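Local structure of CpuTA1 (Curtobacterium pusillum, 5K3W) at residues 95-100 with 116-121. The protein is a class IV aminotransferase-family protein that binds pyridoxal-5'-phosphate and forms an assembly of two chains. Residues are numbered along the deposited sequence; the frame is centred on the assembly and turned at random.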
ATOM      1  N   GLU A  95      12.228 -18.077  15.600  1.00 24.75           N
ATOM      2  CA  GLU A  95      13.136 -19.113  15.133  1.00 22.22           C
ATOM      3  C   GLU A  95      13.586 -18.833  13.708  1.00 22.41           C
ATOM      4  O   GLU A  95      14.764 -19.021  13.374  1.00 18.19           O
ATOM      5  CB  GLU A  95      12.460 -20.483  15.248  1.00 18.06           C
ATOM      6  CG  GLU A  95      12.506 -21.072  16.666  1.00 22.42           C
ATOM      7  CD  GLU A  95      13.863 -21.705  17.005  1.00 27.12           C
ATOM      8  OE1 GLU A  95      14.261 -22.649  16.295  1.00 32.87           O
ATOM      9  OE2 GLU A  95      14.541 -21.257  17.959  1.00 25.04           O
ATOM     10  N   ALA A  96      12.664 -18.358  12.860  1.00 18.71           N
ATOM     11  CA  ALA A  96      13.003 -18.093  11.467  1.00 19.76           C
ATOM     12  C   ALA A  96      14.063 -17.007  11.354  1.00 19.40           C
ATOM     13  O   ALA A  96      14.997 -17.130  10.558  1.00 18.09           O
ATOM     14  CB  ALA A  96      11.756 -17.703  10.670  1.00 15.41           C
ATOM     15  N   VAL A  97      13.944 -15.939  12.146  1.00 16.84           N
ATOM     16  CA  VAL A  97      14.907 -14.844  12.050  1.00 18.41           C
ATOM     17  C   VAL A  97      16.288 -15.297  12.514  1.00 20.81           C
ATOM     18  O   VAL A  97      17.307 -14.978  11.884  1.00 17.88           O
ATOM     19  CB  VAL A  97      14.407 -13.629  12.853  1.00 21.83           C
ATOM     20  CG1 VAL A  97      15.510 -12.607  13.010  1.00 14.58           C
ATOM     21  CG2 VAL A  97      13.167 -13.011  12.193  1.00 15.95           C
ATOM     22  N   LEU A  98      16.347 -16.053  13.616  1.00 21.83           N
ATOM     23  CA  LEU A  98      17.635 -16.494  14.144  1.00 20.00           C
ATOM     24  C   LEU A  98      18.303 -17.503  13.216  1.00 15.59           C
ATOM     25  O   LEU A  98      19.518 -17.449  13.005  1.00 19.05           O
ATOM     26  CB  LEU A  98      17.452 -17.073  15.542  1.00 23.17           C
ATOM     27  CG  LEU A  98      16.977 -16.036  16.558  1.00 22.30           C
ATOM     28  CD1 LEU A  98      16.814 -16.628  17.944  1.00 19.23           C
ATOM     29  CD2 LEU A  98      17.955 -14.878  16.572  1.00 24.70           C
ATOM     30  N   ALA A  99      17.529 -18.427  12.650  1.00 15.54           N
ATOM     31  CA  ALA A  99      18.086 -19.343  11.661  1.00 16.03           C
ATOM     32  C   ALA A  99      18.618 -18.582  10.451  1.00 25.18           C
ATOM     33  O   ALA A  99      19.679 -18.923   9.899  1.00 19.49           O
ATOM     34  CB  ALA A  99      17.027 -20.356  11.237  1.00 12.90           C
ATOM     35  N   GLY A 100      17.895 -17.541  10.031  1.00 17.50           N
ATOM     36  CA  GLY A 100      18.351 -16.738   8.914  1.00 16.27           C
ATOM     37  C   GLY A 100      19.650 -16.016   9.219  1.00 15.87           C
ATOM     38  O   GLY A 100      20.570 -15.995   8.400  1.00 17.71           O
ATOM     39  N   ALA A 116      17.242  -8.005   9.012  1.00 15.63           N
ATOM     40  CA  ALA A 116      16.271  -9.044   8.738  1.00 13.47           C
ATOM     41  C   ALA A 116      14.959  -8.355   8.422  1.00 17.91           C
ATOM     42  O   ALA A 116      14.578  -7.387   9.093  1.00 21.24           O
ATOM     43  CB  ALA A 116      16.107  -9.987   9.932  1.00 11.96           C
ATOM     44  N   LYS A 117      14.290  -8.824   7.383  1.00 18.30           N
ATOM     45  CA  LYS A 117      13.005  -8.274   6.981  1.00 21.22           C
ATOM     46  C   LYS A 117      11.960  -9.377   7.056  1.00 17.14           C
ATOM     47  O   LYS A 117      12.159 -10.463   6.500  1.00 16.75           O
ATOM     48  CB  LYS A 117      13.062  -7.677   5.569  1.00 22.02           C
ATOM     49  CG  LYS A 117      11.683  -7.207   5.065  1.00 30.23           C
ATOM     50  CD  LYS A 117      11.783  -6.122   3.998  1.00 34.29           C
ATOM     51  CE  LYS A 117      11.900  -4.748   4.635  1.00 41.30           C
ATOM     52  NZ  LYS A 117      11.953  -3.666   3.608  1.00 45.11           N
ATOM     53  N   LEU A 118      10.861  -9.097   7.747  1.00 15.73           N
ATOM     54  CA  LEU A 118       9.768 -10.046   7.909  1.00 19.44           C
ATOM     55  C   LEU A 118       8.588  -9.568   7.079  1.00 18.30           C
ATOM     56  O   LEU A 118       8.186  -8.404   7.185  1.00 16.83           O
ATOM     57  CB  LEU A 118       9.358 -10.185   9.382  1.00 12.62           C
ATOM     58  CG  LEU A 118      10.309 -10.767  10.438  1.00 15.75           C
ATOM     59  CD1 LEU A 118      11.679 -10.077  10.467  1.00 15.54           C
ATOM     60  CD2 LEU A 118       9.651 -10.713  11.832  1.00 12.34           C
ATOM     61  N   ILE A 119       8.027 -10.460   6.270  1.00 13.08           N
ATOM     62  CA  ILE A 119       6.929 -10.094   5.390  1.00 13.69           C
ATOM     63  C   ILE A 119       5.805 -11.103   5.558  1.00 17.39           C
ATOM     64  O   ILE A 119       6.000 -12.302   5.329  1.00 14.64           O
ATOM     65  CB  ILE A 119       7.380 -10.000   3.926  1.00 15.40           C
ATOM     66  CG1 ILE A 119       8.333  -8.811   3.775  1.00 13.38           C
ATOM     67  CG2 ILE A 119       6.177  -9.861   3.002  1.00 12.25           C
ATOM     68  CD1 ILE A 119       8.945  -8.707   2.423  1.00 17.65           C
ATOM     69  N   LEU A 120       4.626 -10.614   5.943  1.00 18.21           N
ATOM     70  CA  LEU A 120       3.452 -11.447   6.170  1.00 19.47           C
ATOM     71  C   LEU A 120       2.283 -10.876   5.379  1.00 16.82           C
ATOM     72  O   LEU A 120       1.885  -9.727   5.603  1.00 18.44           O
ATOM     73  CB  LEU A 120       3.113 -11.513   7.662  1.00 19.26           C
ATOM     74  CG  LEU A 120       1.803 -12.196   8.086  1.00 17.98           C
ATOM     75  CD1 LEU A 120       1.738 -13.596   7.546  1.00 20.14           C
ATOM     76  CD2 LEU A 120       1.693 -12.211   9.603  1.00 23.11           C
ATOM     77  N   THR A 121       1.724 -11.672   4.472  1.00 13.63           N
ATOM     78  CA  THR A 121       0.616 -11.223   3.629  1.00 23.20           C
ATOM     79  C   THR A 121      -0.613 -12.108   3.826  1.00 20.50           C
ATOM     80  O   THR A 121      -0.551 -13.186   4.430  1.00 26.81           O
ATOM     81  CB  THR A 121       0.995 -11.224   2.140  1.00 16.16           C
ATOM     82  OG1 THR A 121       0.890 -12.558   1.637  1.00 23.09           O
ATOM     83  CG2 THR A 121       2.421 -10.712   1.929  1.00 14.41           C
TER
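A small, buried apolar contact seats helix 90-108 on one face of the antiparallel sheet at strand 114-121, with Val97 the only residue of 95-100 to touch 116-121. Its two methyls reach alternate residues of the strand, Ala116 and Leu118, whose side chains both lie on the face turned to the helix. CG1, anti to the backbone N of Val97 (chi1 168°), comes up to Ala116 CB at 4.1 Å. CG2, held anti to the carbonyl carbon instead, meets Leu118 at the end of its side chain, with Val97 CG2 and Leu118 CD1 3.7 Å apart. The CA-CB bond of Leu118 does not aim at the helix; its branch brings CD1 across, and the two side chains cross at about a right angle. The CA-CB bond of Lys117, between them in sequence, is directed away from the helix, and its side chain packs on Phe56 and Thr58 of strand 54-62 and on Arg51 of the second subunit. Val97 also touches Val134 on the adjoining strand 131-138, extending the helix-sheet packing beyond strand 114-121. With 104 Å² buried, both sides summed, and aliphatic carbons alone meeting across it, the contact rests on dispersion and the exclusion of water, without polar pairing.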